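Local coordinates for uncharacterized protein (Legionella pneumophila subsp. pneumophila str. Philadelphia 1, PDB 4RD8) that is of unknown function but folds, without any beta strand, into a helical domain of the DUF5636 family, at residues E35-D40 / S146-N151; T56-E61 / R76-E81; L137-R142 / S155-R160. The protein carries 3 engineered substitutions. All blocks are in the same frame, centred on the assembly; numbering follows the deposited sequence. Where two conformers were deposited one is given.

Interaction 1 of 3, residues E35-D40 / S146-N151; sequences ENYLMD and SSFLEN
Tyr37, near the end of helix 25-38, packs against Phe148, which lies in the loop between helices 130-144 and 157-162 of this all-helical fold. Both side chains leave the backbone in the same way, with CG anti to the backbone N (chi1 166° in Tyr37, 168° in Phe148), and this brings the CE1/CZ end of the phenyl ring against the CB and the root of the Tyr37 ring, the side chains crossing at about a right angle. The ring centroids are 5.1 Å apart and the planes are inclined at 57°, an oblique aromatic pair. The far end of Phe148 does the touching: CZ lies 3.9 Å from CG of Tyr37, and CE1 comes closer still to the neighbouring methylene. Leu149 CD2 lies 3.6 Å above one face of the phenyl ring, toward its rim, so Phe148 is packed from within its own loop as well. A wholly apolar ring suits this buried place, whereas tyrosine can bury its ring and still use its hydroxyl, which hydrogen-bonds Gln47 OE1. The loop turns sharply after Phe148 with the bonding of a Schellman motif: Asn151 N bonds Ser146 O, Glu150 N bonds Ser147 O, and Glu150 takes a left-handed conformation. Lys33 ties this turn back to helix 25-38 through Ser147 O and a salt bridge to Glu150. The closest approach across the contact is Tyr37 CB to Phe148 CE1, 3.4 Å.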
loop_
_atom_site.group_PDB
_atom_site.type_symbol
_atom_site.label_atom_id
_atom_site.label_comp_id
_atom_site.label_asym_id
_atom_site.label_seq_id
_atom_site.Cartn_x
_atom_site.Cartn_y
_atom_site.Cartn_z
ATOM N N GLU A 35 -0.526 -8.006 -8.234
ATOM C CA GLU A 35 -1.934 -8.390 -8.238
ATOM C C GLU A 35 -2.076 -9.807 -7.707
ATOM O O GLU A 35 -2.960 -10.096 -6.905
ATOM C CB GLU A 35 -2.512 -8.300 -9.654
ATOM C CG GLU A 35 -4.019 -8.426 -9.724
ATOM C CD GLU A 35 -4.509 -8.664 -11.136
ATOM O OE1 GLU A 35 -3.835 -9.419 -11.872
ATOM O OE2 GLU A 35 -5.562 -8.099 -11.512
ATOM N N ASN A 36 -1.186 -10.690 -8.145
ATOM C CA ASN A 36 -1.255 -12.089 -7.751
ATOM C C ASN A 36 -0.917 -12.294 -6.277
ATOM O O ASN A 36 -1.408 -13.229 -5.650
ATOM C CB ASN A 36 -0.338 -12.940 -8.636
ATOM C CG ASN A 36 -0.906 -13.159 -10.025
ATOM O OD1 ASN A 36 -2.108 -13.004 -10.248
ATOM N ND2 ASN A 36 -0.043 -13.531 -10.966
ATOM N N TYR A 37 -0.072 -11.417 -5.745
ATOM C CA TYR A 37 0.322 -11.457 -4.341
ATOM C C TYR A 37 -0.833 -10.983 -3.452
ATOM O O TYR A 37 -1.246 -11.681 -2.531
ATOM C CB TYR A 37 1.594 -10.614 -4.119
ATOM C CG TYR A 37 1.888 -10.315 -2.659
ATOM C CD1 TYR A 37 2.252 -11.327 -1.778
ATOM C CD2 TYR A 37 1.791 -9.022 -2.166
ATOM C CE1 TYR A 37 2.516 -11.055 -0.442
ATOM C CE2 TYR A 37 2.044 -8.739 -0.837
ATOM C CZ TYR A 37 2.411 -9.755 0.019
ATOM O OH TYR A 37 2.659 -9.473 1.339
ATOM N N LEU A 38 -1.381 -9.815 -3.753
ATOM C CA LEU A 38 -2.474 -9.262 -2.944
ATOM C C LEU A 38 -3.753 -10.105 -2.946
ATOM O O LEU A 38 -4.541 -10.036 -2.002
ATOM C CB LEU A 38 -2.784 -7.817 -3.374
ATOM C CG LEU A 38 -1.624 -6.835 -3.174
ATOM C CD1 LEU A 38 -1.994 -5.459 -3.702
ATOM C CD2 LEU A 38 -1.202 -6.743 -1.702
HETATM N N MSE A 39 -3.961 -10.903 -3.995
HETATM C CA MSE A 39 -5.103 -11.812 -4.054
HETATM C C MSE A 39 -4.872 -13.045 -3.198
HETATM O O MSE A 39 -5.790 -13.821 -2.959
HETATM C CB MSE A 39 -5.370 -12.279 -5.490
HETATM C CG MSE A 39 -5.739 -11.190 -6.468
HETATM SE SE MSE A 39 -5.925 -11.895 -8.288
HETATM C CE MSE A 39 -5.117 -13.647 -8.010
ATOM N N ASP A 40 -3.631 -13.221 -2.754
ATOM C CA ASP A 40 -3.212 -14.413 -2.029
ATOM C C ASP A 40 -3.137 -14.079 -0.541
ATOM O O ASP A 40 -2.117 -13.606 -0.050
ATOM C CB ASP A 40 -1.847 -14.866 -2.555
ATOM C CG ASP A 40 -1.385 -16.189 -1.979
ATOM O OD1 ASP A 40 -1.972 -16.693 -0.999
ATOM O OD2 ASP A 40 -0.394 -16.730 -2.510
ATOM N N SER A 146 13.149 -11.795 -3.421
ATOM C CA SER A 146 13.492 -10.876 -4.509
ATOM C C SER A 146 12.777 -11.206 -5.816
ATOM O O SER A 146 12.471 -10.306 -6.600
ATOM C CB SER A 146 15.001 -10.854 -4.748
ATOM O OG SER A 146 15.479 -12.138 -5.094
ATOM N N SER A 147 12.519 -12.492 -6.043
ATOM C CA SER A 147 11.863 -12.947 -7.271
ATOM C C SER A 147 10.452 -12.398 -7.434
ATOM O O SER A 147 9.927 -12.349 -8.541
ATOM C CB SER A 147 11.853 -14.478 -7.349
ATOM O OG SER A 147 10.961 -15.047 -6.406
ATOM N N PHE A 148 9.847 -12.000 -6.324
ATOM C CA PHE A 148 8.517 -11.407 -6.347
ATOM C C PHE A 148 8.454 -10.229 -7.311
ATOM O O PHE A 148 7.536 -10.129 -8.124
ATOM C CB PHE A 148 8.121 -10.971 -4.937
ATOM C CG PHE A 148 6.904 -10.090 -4.883
ATOM C CD1 PHE A 148 5.724 -10.471 -5.506
ATOM C CD2 PHE A 148 6.930 -8.893 -4.185
ATOM C CE1 PHE A 148 4.606 -9.670 -5.447
ATOM C CE2 PHE A 148 5.807 -8.082 -4.114
ATOM C CZ PHE A 148 4.640 -8.474 -4.748
ATOM N N LEU A 149 9.432 -9.334 -7.227
ATOM C CA LEU A 149 9.461 -8.188 -8.137
ATOM C C LEU A 149 10.614 -8.309 -9.130
ATOM O O LEU A 149 11.247 -7.311 -9.487
ATOM C CB LEU A 149 9.496 -6.858 -7.380
ATOM C CG LEU A 149 8.272 -6.589 -6.495
ATOM C CD1 LEU A 149 8.317 -5.194 -5.848
ATOM C CD2 LEU A 149 6.976 -6.770 -7.314
ATOM N N GLU A 150 10.868 -9.544 -9.561
ATOM C CA GLU A 150 11.801 -9.821 -10.649
ATOM C C GLU A 150 13.192 -9.261 -10.347
ATOM O O GLU A 150 13.926 -8.857 -11.252
ATOM C CB GLU A 150 11.260 -9.276 -11.974
ATOM C CG GLU A 150 9.792 -9.650 -12.224
ATOM C CD GLU A 150 9.590 -11.136 -12.434
ATOM O OE1 GLU A 150 10.428 -11.768 -13.116
ATOM O OE2 GLU A 150 8.587 -11.677 -11.923
ATOM N N ASN A 151 13.534 -9.251 -9.060
ATOM C CA ASN A 151 14.853 -8.834 -8.587
ATOM C C ASN A 151 15.214 -7.382 -8.896
ATOM O O ASN A 151 16.400 -7.054 -9.046
ATOM C CB ASN A 151 15.946 -9.771 -9.109
ATOM C CG ASN A 151 17.161 -9.791 -8.209
ATOM O OD1 ASN A 151 17.071 -9.463 -7.025
ATOM N ND2 ASN A 151 18.305 -10.160 -8.764
#

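Interaction 2 of 3, residues T56-E61 / R76-E81; sequences TMRLKE and RTLIQE
A two-bonded salt bridge between Arg58 and Glu81 links the last turns of helix 41-61 to the second half of helix 69-85, at a partly buried place well out from the centre of the chain. The guanidinium meets the carboxylate end-on: Arg58 NH2 donates to Glu81 OE2 at 2.6 Å, and Arg58 NH1 to Glu81 OE1 at 3.0 Å. The two planes are turned 57° apart, so both oxygens are approached from above the carboxylate plane, although OE2 itself lies near the guanidinium plane. Arginine suits the place because its reach is long: the chain runs extended from CG to NE and bridges helices that form a splayed helical hairpin, with segment axes 11.3 Å apart and directed 130° from each other. Glu81 answers from the opposite direction, also extended beyond CG. The stem of Arg58 rests on Leu78, CD to CB 4.0 Å, and one guanidinium face lies over Leu78 N. Leucine suits this turn since it also packs on Leu51 and Leu55 of the first helix. Two further contacts help to set the rotation of the Arg58 guanidinium: NE hydrogen-bonds Gln74 OE1, and NH2 makes a weak bond, 3.1 Å, to Thr77 OG1, a hydroxyl that is held chiefly by Gln74 O.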
loop_
_atom_site.group_PDB
_atom_site.type_symbol
_atom_site.label_atom_id
_atom_site.label_comp_id
_atom_site.label_asym_id
_atom_site.label_seq_id
_atom_site.Cartn_x
_atom_site.Cartn_y
_atom_site.Cartn_z
ATOM N N THR A 56 5.653 -4.512 17.162
ATOM C CA THR A 56 5.743 -5.031 18.527
ATOM C C THR A 56 7.125 -4.765 19.111
ATOM O O THR A 56 7.260 -4.339 20.263
ATOM C CB THR A 56 5.486 -6.552 18.565
ATOM O OG1 THR A 56 4.163 -6.825 18.088
ATOM C CG2 THR A 56 5.635 -7.082 19.975
HETATM N N MSE A 57 8.148 -5.035 18.307
HETATM C CA MSE A 57 9.537 -4.782 18.675
HETATM C C MSE A 57 9.740 -3.312 19.020
HETATM O O MSE A 57 10.375 -2.961 20.013
HETATM C CB MSE A 57 10.439 -5.119 17.488
HETATM C CG MSE A 57 11.403 -6.259 17.716
HETATM SE SE MSE A 57 12.851 -6.144 16.419
HETATM C CE MSE A 57 13.383 -4.300 16.735
ATOM N N ARG A 58 9.194 -2.461 18.162
ATOM C CA ARG A 58 9.340 -1.017 18.258
ATOM C C ARG A 58 8.724 -0.453 19.532
ATOM O O ARG A 58 9.377 0.289 20.268
ATOM C CB ARG A 58 8.680 -0.386 17.036
ATOM C CG ARG A 58 9.191 0.973 16.655
ATOM C CD ARG A 58 8.615 1.364 15.303
ATOM N NE ARG A 58 9.034 2.698 14.893
ATOM C CZ ARG A 58 10.007 2.940 14.023
ATOM N NH1 ARG A 58 10.666 1.936 13.460
ATOM N NH2 ARG A 58 10.312 4.191 13.714
ATOM N N LEU A 59 7.471 -0.821 19.793
ATOM C CA LEU A 59 6.759 -0.368 20.988
ATOM C C LEU A 59 7.475 -0.782 22.266
ATOM O O LEU A 59 7.646 0.024 23.184
ATOM C CB LEU A 59 5.331 -0.919 21.003
ATOM C CG LEU A 59 4.396 -0.518 19.862
ATOM C CD1 LEU A 59 3.010 -1.093 20.103
ATOM C CD2 LEU A 59 4.332 0.990 19.733
ATOM N N LYS A 60 7.892 -2.043 22.318
ATOM C CA LYS A 60 8.533 -2.597 23.508
ATOM C C LYS A 60 9.848 -1.895 23.816
ATOM O O LYS A 60 10.138 -1.584 24.969
ATOM C CB LYS A 60 8.770 -4.102 23.342
ATOM C CG LYS A 60 7.506 -4.949 23.376
ATOM C CD LYS A 60 7.798 -6.407 23.048
ATOM N N GLU A 61 10.639 -1.648 22.776
ATOM C CA GLU A 61 11.922 -0.966 22.929
ATOM C C GLU A 61 11.738 0.417 23.559
ATOM O O GLU A 61 12.575 0.871 24.338
ATOM C CB GLU A 61 12.630 -0.853 21.571
ATOM C CG GLU A 61 14.058 -0.331 21.635
ATOM C CD GLU A 61 14.882 -0.732 20.420
ATOM N N ARG A 76 3.216 4.799 12.267
ATOM C CA ARG A 76 3.362 5.740 11.152
ATOM C C ARG A 76 4.819 5.906 10.742
ATOM O O ARG A 76 5.133 5.951 9.553
ATOM C CB ARG A 76 2.764 7.103 11.513
ATOM C CG ARG A 76 1.337 7.314 11.028
ATOM C CD ARG A 76 0.450 7.846 12.136
ATOM N NE ARG A 76 -0.610 8.722 11.640
ATOM C CZ ARG A 76 -1.891 8.381 11.534
ATOM N NH1 ARG A 76 -2.298 7.170 11.889
ATOM N NH2 ARG A 76 -2.770 9.259 11.071
ATOM N N THR A 77 5.705 5.996 11.728
ATOM C CA THR A 77 7.124 6.147 11.441
ATOM C C THR A 77 7.693 4.847 10.878
ATOM O O THR A 77 8.547 4.878 9.997
ATOM C CB THR A 77 7.925 6.633 12.674
ATOM O OG1 THR A 77 7.683 5.754 13.776
ATOM C CG2 THR A 77 7.499 8.044 13.062
ATOM N N LEU A 78 7.214 3.707 11.374
ATOM C CA LEU A 78 7.600 2.420 10.798
ATOM C C LEU A 78 7.151 2.320 9.343
ATOM O O LEU A 78 7.927 1.917 8.470
ATOM C CB LEU A 78 7.026 1.249 11.608
ATOM C CG LEU A 78 7.153 -0.153 10.999
ATOM C CD1 LEU A 78 8.616 -0.524 10.766
ATOM C CD2 LEU A 78 6.473 -1.198 11.898
ATOM N N ILE A 79 5.898 2.682 9.081
ATOM C CA ILE A 79 5.388 2.683 7.711
ATOM C C ILE A 79 6.248 3.588 6.810
ATOM O O ILE A 79 6.646 3.181 5.708
ATOM C CB ILE A 79 3.897 3.106 7.669
ATOM C CG1 ILE A 79 3.016 1.959 8.214
ATOM C CG2 ILE A 79 3.481 3.505 6.256
ATOM C CD1 ILE A 79 1.601 2.383 8.614
ATOM N N GLN A 80 6.562 4.795 7.287
ATOM C CA GLN A 80 7.388 5.716 6.506
ATOM C C GLN A 80 8.791 5.166 6.224
ATOM O O GLN A 80 9.332 5.371 5.135
ATOM C CB GLN A 80 7.508 7.093 7.170
ATOM C CG GLN A 80 8.269 8.088 6.292
ATOM C CD GLN A 80 7.615 8.267 4.917
ATOM O OE1 GLN A 80 6.526 8.831 4.816
ATOM N NE2 GLN A 80 8.268 7.771 3.861
ATOM N N GLU A 81 9.390 4.488 7.202
ATOM C CA GLU A 81 10.725 3.927 6.998
ATOM C C GLU A 81 10.726 2.865 5.896
ATOM O O GLU A 81 11.618 2.843 5.044
ATOM C CB GLU A 81 11.297 3.376 8.310
ATOM C CG GLU A 81 11.567 4.466 9.343
ATOM C CD GLU A 81 11.855 3.924 10.729
ATOM O OE1 GLU A 81 12.087 2.701 10.878
ATOM O OE2 GLU A 81 11.853 4.736 11.681
#

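Interaction 3 of 3, residues L137-R142 / S155-R160; sequences LIILKR and SEICDR. Unlike the reference sequence in segment 137-142: Arg142 (reference Gln).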
loop_
_atom_site.group_PDB
_atom_site.type_symbol
_atom_site.label_atom_id
_atom_site.label_comp_id
_atom_site.label_asym_id
_atom_site.label_seq_id
_atom_site.Cartn_x
_atom_site.Cartn_y
_atom_site.Cartn_z
ATOM N N LEU A 137 3.344 -3.941 2.546
ATOM C CA LEU A 137 3.284 -5.398 2.381
ATOM C C LEU A 137 4.041 -5.829 1.115
ATOM O O LEU A 137 4.801 -6.804 1.130
ATOM C CB LEU A 137 1.827 -5.884 2.342
ATOM C CG LEU A 137 1.023 -5.632 3.628
ATOM C CD1 LEU A 137 -0.441 -6.005 3.413
ATOM C CD2 LEU A 137 1.603 -6.422 4.812
ATOM N N ILE A 138 3.818 -5.100 0.029
ATOM C CA ILE A 138 4.536 -5.308 -1.227
ATOM C C ILE A 138 6.049 -5.180 -1.044
ATOM O O ILE A 138 6.809 -6.040 -1.504
ATOM C CB ILE A 138 4.052 -4.311 -2.284
ATOM C CG1 ILE A 138 2.670 -4.724 -2.768
ATOM C CG2 ILE A 138 5.009 -4.246 -3.477
ATOM C CD1 ILE A 138 1.886 -3.553 -3.321
ATOM N N ILE A 139 6.479 -4.123 -0.362
ATOM C CA ILE A 139 7.905 -3.899 -0.115
ATOM C C ILE A 139 8.505 -4.986 0.771
ATOM O O ILE A 139 9.560 -5.516 0.457
ATOM C CB ILE A 139 8.161 -2.510 0.501
ATOM C CG1 ILE A 139 7.707 -1.431 -0.481
ATOM C CG2 ILE A 139 9.638 -2.335 0.881
ATOM C CD1 ILE A 139 7.308 -0.104 0.194
ATOM N N LEU A 140 7.841 -5.314 1.880
ATOM C CA LEU A 140 8.303 -6.407 2.739
ATOM C C LEU A 140 8.362 -7.746 2.002
ATOM O O LEU A 140 9.277 -8.533 2.223
ATOM C CB LEU A 140 7.425 -6.532 3.991
ATOM C CG LEU A 140 7.492 -5.354 4.974
ATOM C CD1 LEU A 140 6.401 -5.497 6.035
ATOM C CD2 LEU A 140 8.852 -5.284 5.649
ATOM N N LYS A 141 7.394 -8.007 1.126
ATOM C CA LYS A 141 7.432 -9.246 0.349
ATOM C C LYS A 141 8.696 -9.285 -0.512
ATOM O O LYS A 141 9.410 -10.286 -0.522
ATOM C CB LYS A 141 6.179 -9.380 -0.526
ATOM C CG LYS A 141 6.143 -10.634 -1.398
ATOM C CD LYS A 141 6.207 -11.905 -0.586
ATOM C CE LYS A 141 5.952 -13.118 -1.478
ATOM N NZ LYS A 141 5.906 -14.376 -0.695
ATOM N N ARG A 142 8.987 -8.185 -1.203
ATOM C CA ARG A 142 10.170 -8.140 -2.077
ATOM C C ARG A 142 11.471 -8.292 -1.285
ATOM O O ARG A 142 12.418 -8.941 -1.751
ATOM C CB ARG A 142 10.168 -6.859 -2.927
ATOM C CG ARG A 142 11.305 -6.788 -3.953
ATOM C CD ARG A 142 12.531 -6.147 -3.341
ATOM N NE ARG A 142 13.743 -6.297 -4.147
ATOM C CZ ARG A 142 14.740 -7.133 -3.880
ATOM N NH1 ARG A 142 14.684 -7.951 -2.831
ATOM N NH2 ARG A 142 15.803 -7.157 -4.676
ATOM N N SER A 155 15.008 -0.201 -3.569
ATOM C CA SER A 155 14.961 1.259 -3.611
ATOM C C SER A 155 14.354 1.795 -4.912
ATOM O O SER A 155 14.117 2.999 -5.033
ATOM C CB SER A 155 16.362 1.838 -3.423
ATOM O OG SER A 155 17.198 1.509 -4.518
ATOM N N GLU A 156 14.109 0.912 -5.881
ATOM C CA GLU A 156 13.526 1.340 -7.162
ATOM C C GLU A 156 12.052 0.983 -7.318
ATOM O O GLU A 156 11.475 1.194 -8.379
ATOM C CB GLU A 156 14.349 0.806 -8.349
ATOM C CG GLU A 156 15.778 1.354 -8.351
ATOM C CD GLU A 156 16.617 0.873 -9.520
ATOM O OE1 GLU A 156 16.109 0.098 -10.359
ATOM O OE2 GLU A 156 17.802 1.268 -9.602
ATOM N N ILE A 157 11.447 0.457 -6.260
ATOM C CA ILE A 157 10.037 0.074 -6.308
ATOM C C ILE A 157 9.163 1.296 -6.596
ATOM O O ILE A 157 8.234 1.232 -7.405
ATOM C CB ILE A 157 9.599 -0.603 -4.990
ATOM C CG1 ILE A 157 10.136 -2.035 -4.938
ATOM C CG2 ILE A 157 8.076 -0.645 -4.874
ATOM C CD1 ILE A 157 9.996 -2.685 -3.564
ATOM N N CYS A 158 9.469 2.421 -5.959
ATOM C CA CYS A 158 8.656 3.630 -6.161
ATOM C C CYS A 158 8.743 4.108 -7.618
ATOM O O CYS A 158 7.725 4.290 -8.290
ATOM C CB CYS A 158 9.092 4.743 -5.214
ATOM S SG CYS A 158 7.956 6.153 -5.243
ATOM N N ASP A 159 9.964 4.286 -8.118
ATOM C CA ASP A 159 10.137 4.757 -9.487
ATOM C C ASP A 159 9.600 3.785 -10.545
ATOM O O ASP A 159 8.994 4.210 -11.529
ATOM C CB ASP A 159 11.612 5.046 -9.788
ATOM C CG ASP A 159 12.138 6.266 -9.049
ATOM O OD1 ASP A 159 11.341 6.996 -8.431
ATOM O OD2 ASP A 159 13.361 6.501 -9.101
ATOM N N ARG A 160 9.844 2.492 -10.358
ATOM C CA ARG A 160 9.499 1.511 -11.392
ATOM C C ARG A 160 8.028 1.105 -11.407
ATOM O O ARG A 160 7.527 0.598 -12.413
ATOM C CB ARG A 160 10.355 0.256 -11.251
ATOM C CG ARG A 160 11.797 0.457 -11.643
ATOM C CD ARG A 160 12.519 -0.864 -11.664
ATOM N NE ARG A 160 13.953 -0.682 -11.872
ATOM C CZ ARG A 160 14.730 -1.543 -12.522
ATOM N NH1 ARG A 160 14.211 -2.645 -13.043
ATOM N NH2 ARG A 160 16.027 -1.294 -12.653
#
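Ile157 reaches across to Ile139 and Arg142 on helix 130-144, joining the start of helix 157-162 to the longer helix that precedes it. Just before it, Glu156 occupies the N-cap position, while its carboxylate is turned toward Arg160. Ile157 then opens the helix and carries the contact through its terminal methyl. With CG1 anti to the carbonyl carbon (chi1 -76°) and the branch extended, Ile157 CD1 arrives 4.0 Å from Ile139 CG1 and 4.2 Å from Arg142 CB. A branched aliphatic residue fits here, since it packs against the neighbouring helix without bringing in a polar group. Cys158 ties the helix by backbone hydrogen bonding to Ala86, which Ile139 also touches; Ile139 also packs on Ile82 and Leu83 of helix 69-85. Asp159 forms a salt bridge with Lys163. At Arg160, where the turn widens to the pi type, NE and NH2 both approach Glu156 OE1 at 2.7 Å in weak, bent bonds that form part of a salt bridge. Arg142, which differs from the reference sequence, sends NE to Ile152 O and offers only aliphatic carbon to Ile157. The contact is therefore apolar and undirected, its fit resting on methyl and methylene shape.

How the interactions relate
Interactions 1 and 3 are neighbours, their centres 10 Å apart, and they meet at helix 130-144, on which both residues of interaction 1 pack: Phe148 CD2 lies 3.4 Å from Lys141 CG, and Tyr37 OH 3.4 Å from Leu137 O. Their segments alternate along the chain, so the loop that leaves this helix meets helix 25-38 and then returns through helix 157-162. Interaction 2 lies further off, 24 Å from interaction 1 and 19 Å from interaction 3, centre to centre, and touches neither; its nearest atoms come within about 6 Å of interaction 3. Helix 69-85 relates interactions 2 and 3, carrying Glu81 of the one and packing on Ile139 of the other. No active site is known.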